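Local coordinates for protein superoxide dismutase (Porphyromonas gingivalis, PDB 1UES) that dismutates superoxide radicals to hydrogen peroxide and dioxygen at a single manganese or iron ion per subunit, working as a homodimer, at residues 18-23 against 164-169; 109-114 against 134-139; 152-157 against 177-182. The protein carries 1 engineered substitution. All blocks are in the same frame, centred on the assembly; numbering follows the deposited sequence.

Interaction 1 of 3, residues 18-23 against 164-169; sequences VISKET and YLTYQN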
loop_
_atom_site.group_PDB
_atom_site.type_symbol
_atom_site.label_atom_id
_atom_site.label_comp_id
_atom_site.label_asym_id
_atom_site.label_seq_id
_atom_site.Cartn_x
_atom_site.Cartn_y
_atom_site.Cartn_z
ATOM N N VAL A 18 15.240 7.301 11.554
ATOM C CA VAL A 18 13.821 6.922 11.564
ATOM C C VAL A 18 13.141 7.182 10.211
ATOM O O VAL A 18 12.346 6.363 9.735
ATOM C CB VAL A 18 13.100 7.627 12.733
ATOM C CG1 VAL A 18 11.628 7.166 12.794
ATOM C CG2 VAL A 18 13.821 7.296 14.064
ATOM N N ILE A 19 13.433 8.343 9.644
ATOM C CA ILE A 19 12.984 8.692 8.299
ATOM C C ILE A 19 14.307 9.245 7.758
ATOM O O ILE A 19 14.693 10.373 8.067
ATOM C CB ILE A 19 11.873 9.776 8.275
ATOM C CG1 ILE A 19 10.635 9.249 9.008
ATOM C CG2 ILE A 19 11.456 10.072 6.811
ATOM C CD1 ILE A 19 9.447 10.205 9.017
ATOM N N SER A 20 15.002 8.404 6.998
ATOM C CA SER A 20 16.315 8.717 6.445
ATOM C C SER A 20 16.257 9.833 5.431
ATOM O O SER A 20 15.189 10.200 4.945
ATOM C CB SER A 20 16.918 7.485 5.783
ATOM O OG SER A 20 16.250 7.233 4.562
ATOM N N LYS A 21 17.428 10.357 5.107
ATOM C CA LYS A 21 17.537 11.426 4.137
ATOM C C LYS A 21 17.003 10.912 2.795
ATOM O O LYS A 21 16.303 11.622 2.087
ATOM C CB LYS A 21 18.998 11.881 4.012
ATOM C CG LYS A 21 19.294 12.540 2.678
ATOM C CD LYS A 21 20.758 12.954 2.519
ATOM C CE LYS A 21 20.886 13.965 1.345
ATOM N NZ LYS A 21 20.719 15.353 1.852
ATOM N N GLU A 22 17.312 9.664 2.468
ATOM C CA GLU A 22 16.869 9.076 1.220
ATOM C C GLU A 22 15.345 8.954 1.223
ATOM O O GLU A 22 14.685 9.232 0.216
ATOM C CB GLU A 22 17.538 7.701 1.043
ATOM C CG GLU A 22 19.085 7.768 0.862
ATOM C CD GLU A 22 19.927 7.775 2.181
ATOM O OE1 GLU A 22 19.385 7.850 3.325
ATOM O OE2 GLU A 22 21.194 7.716 2.056
ATOM N N THR A 23 14.787 8.537 2.355
ATOM C CA THR A 23 13.331 8.434 2.439
ATOM C C THR A 23 12.683 9.808 2.302
ATOM O O THR A 23 11.680 9.942 1.576
ATOM C CB THR A 23 12.906 7.726 3.729
ATOM O OG1 THR A 23 13.257 6.352 3.582
ATOM C CG2 THR A 23 11.384 7.776 3.930
ATOM N N TYR A 164 9.806 1.514 3.960
ATOM C CA TYR A 164 10.445 0.356 3.357
ATOM C C TYR A 164 11.948 0.447 3.112
ATOM O O TYR A 164 12.667 -0.543 3.245
ATOM C CB TYR A 164 9.727 -0.018 2.054
ATOM C CG TYR A 164 9.694 -1.510 1.884
ATOM C CD1 TYR A 164 8.797 -2.278 2.605
ATOM C CD2 TYR A 164 10.620 -2.160 1.078
ATOM C CE1 TYR A 164 8.810 -3.681 2.546
ATOM C CE2 TYR A 164 10.645 -3.564 1.004
ATOM C CZ TYR A 164 9.730 -4.314 1.757
ATOM O OH TYR A 164 9.793 -5.699 1.776
ATOM N N LEU A 165 12.432 1.625 2.764
ATOM C CA LEU A 165 13.863 1.728 2.449
ATOM C C LEU A 165 14.730 1.409 3.640
ATOM O O LEU A 165 15.823 0.852 3.471
ATOM C CB LEU A 165 14.226 3.117 1.941
ATOM C CG LEU A 165 13.668 3.550 0.580
ATOM C CD1 LEU A 165 14.227 4.938 0.221
ATOM C CD2 LEU A 165 14.026 2.546 -0.491
ATOM N N THR A 166 14.247 1.737 4.832
ATOM C CA THR A 166 15.028 1.509 6.055
ATOM C C THR A 166 14.603 0.272 6.856
ATOM O O THR A 166 15.453 -0.414 7.438
ATOM C CB THR A 166 14.937 2.756 7.000
ATOM O OG1 THR A 166 15.536 3.899 6.367
ATOM C CG2 THR A 166 15.650 2.500 8.314
ATOM N N TYR A 167 13.298 0.015 6.914
ATOM C CA TYR A 167 12.735 -1.076 7.715
ATOM C C TYR A 167 12.183 -2.267 6.969
ATOM O O TYR A 167 11.832 -3.277 7.601
ATOM C CB TYR A 167 11.598 -0.548 8.570
ATOM C CG TYR A 167 12.007 0.513 9.546
ATOM C CD1 TYR A 167 12.313 0.176 10.865
ATOM C CD2 TYR A 167 12.137 1.856 9.152
ATOM C CE1 TYR A 167 12.740 1.132 11.773
ATOM C CE2 TYR A 167 12.568 2.825 10.071
ATOM C CZ TYR A 167 12.874 2.454 11.372
ATOM O OH TYR A 167 13.334 3.387 12.300
ATOM N N GLN A 168 12.060 -2.125 5.650
ATOM C CA GLN A 168 11.454 -3.161 4.830
ATOM C C GLN A 168 10.129 -3.624 5.456
ATOM O O GLN A 168 9.280 -2.804 5.746
ATOM C CB GLN A 168 12.417 -4.337 4.614
ATOM C CG GLN A 168 13.648 -3.936 3.789
ATOM C CD GLN A 168 14.734 -3.331 4.650
ATOM O OE1 GLN A 168 15.102 -3.906 5.669
ATOM N NE2 GLN A 168 15.235 -2.154 4.266
ATOM N N ASN A 169 9.947 -4.915 5.705
ATOM C CA ASN A 169 8.665 -5.371 6.239
ATOM C C ASN A 169 8.417 -5.102 7.716
ATOM O O ASN A 169 7.323 -5.370 8.228
ATOM C CB ASN A 169 8.508 -6.867 5.990
ATOM C CG ASN A 169 9.543 -7.686 6.730
ATOM O OD1 ASN A 169 9.193 -8.568 7.520
ATOM N ND2 ASN A 169 10.827 -7.415 6.465
HETATM O O HOH W 1 13.765 5.842 6.141
HETATM O O HOH W 2 11.164 4.285 2.775
#
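The backbones of S20 and T166 pass with their CA atoms 7.3 Å apart, and those of T23 and L165 come to 6.7 Å; two waters lie between the start of helix 21-42 and the short helix 164-167. S20 is the N-cap of the former: its OG accepts from T23 N at 3.0 Å with an N-H...O angle of 161°, a nearly straight capping bond. With chi1 at 73°, OG of S20 lies between its own backbone N and carbonyl carbon, where it can reach forward to that amide. Polar bridging across the gap runs through the two waters. One accepts from S20 N and is also hydrogen-bonded to T23 OG1 and, at 2.6 Å, to T166 OG1; the other joins T23 OG1 to L165 N, from which it accepts at 2.9 Å. The contact thus ties the N-terminal alpha-hairpin domain of the iron/manganese superoxide dismutase fold to its C-terminal domain, with T23 one helical turn before the metal ligand H27. T23 also has an apolar neighbour, since L165 runs past it in the opposite direction and brings CB to 3.8 Å from T23 OG1. At the other end, V18 O sits at the edge of the Y167 ring, near its plane, 3.6 Å from CE2. The Y167 hydroxyl is hydrogen-bonded to D177, and L165 also packs on Y164 of the second subunit.

Interaction 2 of 3, residues 109-114 against 134-139; sequences EEFNTA and LSIEKE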
loop_
_atom_site.group_PDB
_atom_site.type_symbol
_atom_site.label_atom_id
_atom_site.label_comp_id
_atom_site.label_asym_id
_atom_site.label_seq_id
_atom_site.Cartn_x
_atom_site.Cartn_y
_atom_site.Cartn_z
ATOM N N GLU A 109 1.279 1.894 23.013
ATOM C CA GLU A 109 1.015 0.496 22.716
ATOM C C GLU A 109 -0.218 0.352 21.815
ATOM O O GLU A 109 -0.175 -0.354 20.816
ATOM C CB GLU A 109 0.850 -0.298 24.028
ATOM C CG GLU A 109 -0.539 -0.905 24.236
ATOM C CD GLU A 109 -0.544 -2.157 25.131
ATOM O OE1 GLU A 109 -1.656 -2.615 25.477
ATOM O OE2 GLU A 109 0.543 -2.679 25.490
ATOM N N GLU A 110 -1.311 1.032 22.151
ATOM C CA GLU A 110 -2.530 0.927 21.356
ATOM C C GLU A 110 -2.383 1.544 19.983
ATOM O O GLU A 110 -2.892 1.005 18.998
ATOM C CB GLU A 110 -3.712 1.580 22.072
ATOM C CG GLU A 110 -3.975 0.968 23.434
ATOM C CD GLU A 110 -5.110 1.639 24.165
ATOM O OE1 GLU A 110 -6.091 2.059 23.505
ATOM O OE2 GLU A 110 -5.026 1.744 25.408
ATOM N N PHE A 111 -1.680 2.667 19.921
ATOM C CA PHE A 111 -1.471 3.355 18.650
ATOM C C PHE A 111 -0.624 2.472 17.722
ATOM O O PHE A 111 -0.981 2.237 16.548
ATOM C CB PHE A 111 -0.791 4.708 18.927
ATOM C CG PHE A 111 -1.061 5.760 17.871
ATOM C CD1 PHE A 111 -0.064 6.134 16.981
ATOM C CD2 PHE A 111 -2.307 6.376 17.780
ATOM C CE1 PHE A 111 -0.306 7.123 16.002
ATOM C CE2 PHE A 111 -2.568 7.366 16.803
ATOM C CZ PHE A 111 -1.562 7.741 15.913
ATOM N N ASN A 112 0.485 1.964 18.251
ATOM C CA ASN A 112 1.345 1.078 17.475
ATOM C C ASN A 112 0.545 -0.133 16.978
ATOM O O ASN A 112 0.679 -0.557 15.821
ATOM C CB ASN A 112 2.512 0.576 18.343
ATOM C CG ASN A 112 3.531 1.663 18.669
ATOM O OD1 ASN A 112 3.528 2.750 18.090
ATOM N ND2 ASN A 112 4.406 1.365 19.620
ATOM N N THR A 113 -0.309 -0.686 17.839
ATOM C CA THR A 113 -1.078 -1.858 17.451
ATOM C C THR A 113 -2.045 -1.540 16.323
ATOM O O THR A 113 -2.197 -2.322 15.409
ATOM C CB THR A 113 -1.867 -2.457 18.626
ATOM O OG1 THR A 113 -0.951 -2.968 19.609
ATOM C CG2 THR A 113 -2.715 -3.593 18.128
ATOM N N ALA A 114 -2.678 -0.377 16.388
ATOM C CA ALA A 114 -3.600 0.048 15.346
ATOM C C ALA A 114 -2.847 0.207 14.016
ATOM O O ALA A 114 -3.362 -0.128 12.944
ATOM C CB ALA A 114 -4.247 1.375 15.743
ATOM N N LEU A 134 -10.435 11.982 22.743
ATOM C CA LEU A 134 -9.465 11.425 21.822
ATOM C C LEU A 134 -9.888 10.073 21.301
ATOM O O LEU A 134 -10.553 9.298 22.000
ATOM C CB LEU A 134 -8.106 11.268 22.515
ATOM C CG LEU A 134 -7.476 12.503 23.166
ATOM C CD1 LEU A 134 -6.278 12.076 24.045
ATOM C CD2 LEU A 134 -7.014 13.477 22.058
ATOM N N SER A 135 -9.478 9.787 20.075
ATOM C CA SER A 135 -9.765 8.501 19.464
ATOM C C SER A 135 -8.618 8.119 18.567
ATOM O O SER A 135 -7.907 8.980 18.053
ATOM C CB SER A 135 -11.041 8.555 18.623
ATOM O OG SER A 135 -10.947 9.506 17.564
ATOM N N ILE A 136 -8.432 6.820 18.395
ATOM C CA ILE A 136 -7.406 6.339 17.483
ATOM C C ILE A 136 -8.222 5.900 16.275
ATOM O O ILE A 136 -9.139 5.082 16.394
ATOM C CB ILE A 136 -6.630 5.164 18.074
ATOM C CG1 ILE A 136 -5.873 5.647 19.317
ATOM C CG2 ILE A 136 -5.725 4.551 17.001
ATOM C CD1 ILE A 136 -4.949 4.658 19.930
ATOM N N GLU A 137 -7.923 6.489 15.122
ATOM C CA GLU A 137 -8.644 6.186 13.893
ATOM C C GLU A 137 -7.753 5.469 12.891
ATOM O O GLU A 137 -6.634 5.888 12.653
ATOM C CB GLU A 137 -9.151 7.485 13.251
ATOM C CG GLU A 137 -9.946 8.379 14.174
ATOM C CD GLU A 137 -11.363 7.878 14.398
ATOM O OE1 GLU A 137 -11.861 7.074 13.567
ATOM O OE2 GLU A 137 -11.979 8.297 15.397
ATOM N N LYS A 138 -8.243 4.378 12.317
ATOM C CA LYS A 138 -7.480 3.661 11.297
ATOM C C LYS A 138 -8.048 4.147 9.963
ATOM O O LYS A 138 -9.246 3.979 9.686
ATOM C CB LYS A 138 -7.658 2.150 11.451
ATOM C CG LYS A 138 -6.874 1.544 12.625
ATOM C CD LYS A 138 -7.267 0.096 12.847
ATOM C CE LYS A 138 -6.500 -0.820 11.916
ATOM N NZ LYS A 138 -7.411 -1.495 10.933
ATOM N N GLU A 139 -7.197 4.766 9.144
ATOM C CA GLU A 139 -7.646 5.328 7.882
ATOM C C GLU A 139 -7.007 4.653 6.674
ATOM O O GLU A 139 -5.843 4.927 6.325
ATOM C CB GLU A 139 -7.336 6.837 7.857
ATOM C CG GLU A 139 -8.068 7.633 8.909
ATOM C CD GLU A 139 -9.524 7.856 8.538
ATOM O OE1 GLU A 139 -9.978 7.292 7.518
ATOM O OE2 GLU A 139 -10.223 8.588 9.267
#
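With CB of I136 already directed at helix 104-116, chi1 of -64° puts CG1 anti to the carbonyl carbon and CG2 anti to the backbone N, so the two branches part toward different helix residues. F111 answers with CG anti to its own N (chi1 -154°), which swings the ring from the helix toward the strand. The ring presents its edge: I136 CG1 lies in the ring plane, and I136 CD1 is 3.8 Å from F111 CD2. The same CD1 also packs against E110 CB at 3.9 Å, while CG2 of I136 meets A114 CB at 3.7 Å. One isoleucine therefore touches three residues spread over a little more than a helical turn. This spread fits the axes of the two segments, which run only 14° from parallel and approach to 9.2 Å; the helix lies over one face of the antiparallel sheet of the C-terminal domain, near its outermost strand within this chain, 134-140. V124 of the adjacent strand 122-128 touches F111, A114 and I136 as well, and F101 of helix 91-101 touches both E110 and I136. Two residues beyond I136, K138 lays its aliphatic chain by A114: CG is 4.1 Å from A114 CB, and its bent chain brings CE to 3.4 Å from A114 O. The carboxylate of E110 pairs with K106.

Interaction 3 of 3, residues 152-157 against 177-182; sequences PLLTFD and DLWSIV. Engineered in segment 152-157: T155 (natural residue Gly). With MN (manganese (II) ion), chain E.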
loop_
_atom_site.group_PDB
_atom_site.type_symbol
_atom_site.label_atom_id
_atom_site.label_comp_id
_atom_site.label_asym_id
_atom_site.label_seq_id
_atom_site.Cartn_x
_atom_site.Cartn_y
_atom_site.Cartn_z
ATOM N N PRO A 152 -7.490 16.321 13.397
ATOM C CA PRO A 152 -6.304 15.454 13.253
ATOM C C PRO A 152 -5.107 15.933 14.069
ATOM O O PRO A 152 -4.574 17.006 13.792
ATOM C CB PRO A 152 -6.029 15.489 11.750
ATOM C CG PRO A 152 -6.484 16.876 11.338
ATOM C CD PRO A 152 -7.674 17.210 12.238
ATOM N N LEU A 153 -4.641 15.131 15.028
ATOM C CA LEU A 153 -3.539 15.548 15.891
ATOM C C LEU A 153 -2.178 14.966 15.587
ATOM O O LEU A 153 -1.191 15.685 15.508
ATOM C CB LEU A 153 -3.857 15.244 17.355
ATOM C CG LEU A 153 -5.246 15.637 17.839
ATOM C CD1 LEU A 153 -5.370 15.261 19.305
ATOM C CD2 LEU A 153 -5.435 17.143 17.673
ATOM N N LEU A 154 -2.131 13.646 15.425
ATOM C CA LEU A 154 -0.878 12.973 15.171
ATOM C C LEU A 154 -1.127 11.789 14.239
ATOM O O LEU A 154 -2.077 11.043 14.429
ATOM C CB LEU A 154 -0.294 12.462 16.500
ATOM C CG LEU A 154 0.811 11.416 16.388
ATOM C CD1 LEU A 154 2.095 12.121 15.932
ATOM C CD2 LEU A 154 1.011 10.683 17.750
ATOM N N THR A 155 -0.296 11.641 13.212
ATOM C CA THR A 155 -0.490 10.483 12.336
ATOM C C THR A 155 0.779 9.739 12.018
ATOM O O THR A 155 1.849 10.336 11.901
ATOM C CB THR A 155 -1.182 10.865 10.980
ATOM O OG1 THR A 155 -1.533 9.660 10.284
ATOM C CG2 THR A 155 -0.249 11.722 10.071
ATOM N N PHE A 156 0.665 8.411 11.885
ATOM C CA PHE A 156 1.792 7.595 11.461
ATOM C C PHE A 156 1.363 7.062 10.058
ATOM O O PHE A 156 0.279 6.529 9.902
ATOM C CB PHE A 156 2.032 6.403 12.388
ATOM C CG PHE A 156 2.666 6.756 13.718
ATOM C CD1 PHE A 156 3.043 8.064 14.013
ATOM C CD2 PHE A 156 2.878 5.758 14.667
ATOM C CE1 PHE A 156 3.634 8.396 15.250
ATOM C CE2 PHE A 156 3.465 6.066 15.907
ATOM C CZ PHE A 156 3.842 7.375 16.200
ATOM N N ASP A 157 2.201 7.282 9.054
ATOM C CA ASP A 157 1.931 6.817 7.697
ATOM C C ASP A 157 2.336 5.348 7.628
ATOM O O ASP A 157 3.505 5.022 7.917
ATOM C CB ASP A 157 2.800 7.646 6.768
ATOM C CG ASP A 157 2.506 7.429 5.306
ATOM O OD1 ASP A 157 1.614 6.624 4.978
ATOM O OD2 ASP A 157 3.221 8.110 4.524
ATOM N N ASP A 177 9.929 3.509 16.487
ATOM C CA ASP A 177 10.919 4.554 16.339
ATOM C C ASP A 177 10.310 5.920 16.047
ATOM O O ASP A 177 10.934 6.924 16.310
ATOM C CB ASP A 177 11.912 4.243 15.204
ATOM C CG ASP A 177 12.968 3.217 15.599
ATOM O OD1 ASP A 177 13.309 3.130 16.805
ATOM O OD2 ASP A 177 13.453 2.503 14.694
ATOM N N LEU A 178 9.095 5.974 15.509
ATOM C CA LEU A 178 8.530 7.272 15.183
ATOM C C LEU A 178 8.364 8.124 16.409
ATOM O O LEU A 178 8.437 9.345 16.338
ATOM C CB LEU A 178 7.184 7.104 14.483
ATOM C CG LEU A 178 7.237 6.739 13.007
ATOM C CD1 LEU A 178 5.773 6.533 12.532
ATOM C CD2 LEU A 178 7.956 7.822 12.186
ATOM N N TRP A 179 8.129 7.485 17.548
ATOM C CA TRP A 179 7.939 8.275 18.765
ATOM C C TRP A 179 9.113 9.178 19.105
ATOM O O TRP A 179 8.936 10.264 19.692
ATOM C CB TRP A 179 7.616 7.351 19.933
ATOM C CG TRP A 179 6.432 6.518 19.697
ATOM C CD1 TRP A 179 6.414 5.180 19.381
ATOM C CD2 TRP A 179 5.059 6.943 19.718
ATOM N NE1 TRP A 179 5.116 4.759 19.206
ATOM C CE2 TRP A 179 4.269 5.814 19.403
ATOM C CE3 TRP A 179 4.420 8.174 19.969
ATOM C CZ2 TRP A 179 2.871 5.866 19.332
ATOM C CZ3 TRP A 179 3.007 8.219 19.895
ATOM C CH2 TRP A 179 2.265 7.074 19.579
ATOM N N SER A 180 10.313 8.757 18.712
ATOM C CA SER A 180 11.511 9.518 18.986
ATOM C C SER A 180 11.612 10.831 18.202
ATOM O O SER A 180 12.400 11.699 18.570
ATOM C CB SER A 180 12.755 8.652 18.736
ATOM O OG SER A 180 13.014 8.458 17.346
ATOM N N ILE A 181 10.835 10.990 17.126
ATOM C CA ILE A 181 10.900 12.249 16.374
ATOM C C ILE A 181 9.633 13.097 16.454
ATOM O O ILE A 181 9.528 14.137 15.792
ATOM C CB ILE A 181 11.217 12.033 14.883
ATOM C CG1 ILE A 181 10.288 10.994 14.271
ATOM C CG2 ILE A 181 12.699 11.639 14.727
ATOM C CD1 ILE A 181 10.455 10.852 12.774
ATOM N N VAL A 182 8.668 12.655 17.239
ATOM C CA VAL A 182 7.446 13.434 17.377
ATOM C C VAL A 182 7.722 14.687 18.206
ATOM O O VAL A 182 8.302 14.608 19.287
ATOM C CB VAL A 182 6.343 12.596 18.081
ATOM C CG1 VAL A 182 5.135 13.464 18.444
ATOM C CG2 VAL A 182 5.917 11.463 17.161
HETATM MN MN MN E . 3.244 8.643 2.528
HETATM O O HOH W 3 1.145 7.866 2.462
#
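F156 directs the edge of its ring onto the face of the W179 six-membered ring, a T-shaped pair with centroids 4.7 Å apart and planes at 67°. F156 CZ stands over the centre of the indole face, and CE2 approaches W179 CZ2 to 3.5 Å. A CH-pi contact engages a face of the same phenyl: L178 CD1 is 3.5 Å from the F156 ring centroid and 21° off the normal, displaced toward the rim, 3.3 Å from F156 CG. The two side chains meet from opposite directions, L178 extending its branch with chi2 at 176°. Aliphatic packing completes the buried layer. L154 crosses W179 and V182 at about a right angle, with CD2 3.8 Å from W179 CZ3 and CD1 4.1 Å from V182 CG2. Polar anchoring comes from beyond the two segments, for W179 NE1 is hydrogen-bonded to N112 of helix 104-116. T155, an engineered residue, points its CB away from 177-182, and its hydroxyl bonds to V124 O. Metal coordination lies at the end of the strand, one residue after F156: D157 OD2 binds manganese at 2.1 Å, and a water also ligates the ion at 2.2 Å. H27, H74 and H161 complete the three-histidine, one-aspartate and solvent site characteristic of iron/manganese superoxide dismutases, in which strand 151-157 supplies the carboxylate while its hydrophobic side packs on 177-182.

From the N terminus, 18-23 opens the longest loop, which interaction 1 closes only at 164-169, joining the alpha-hairpin domain to the C-terminal one. Within that span interaction 2 makes a local closure, bringing strand 134-140 back to helix 104-116. Interaction 3 starts at 152-157, before interaction 1 has closed, and ends at 177-182, so these two cross, whereas 2 and 3 follow in series; it joins strand 151-157 of the sheet to helix 171-178 and the residues after it. Interactions 1 and 3 touch where V18 CG1 lies 3.8 Å from L178 CD2; interactions 2 and 3 share the three-stranded sheet and meet where F111 CD1 lies 3.6 Å from W179 CH2. Interactions 1 and 2 do not touch, their nearest atoms being about 11 Å apart.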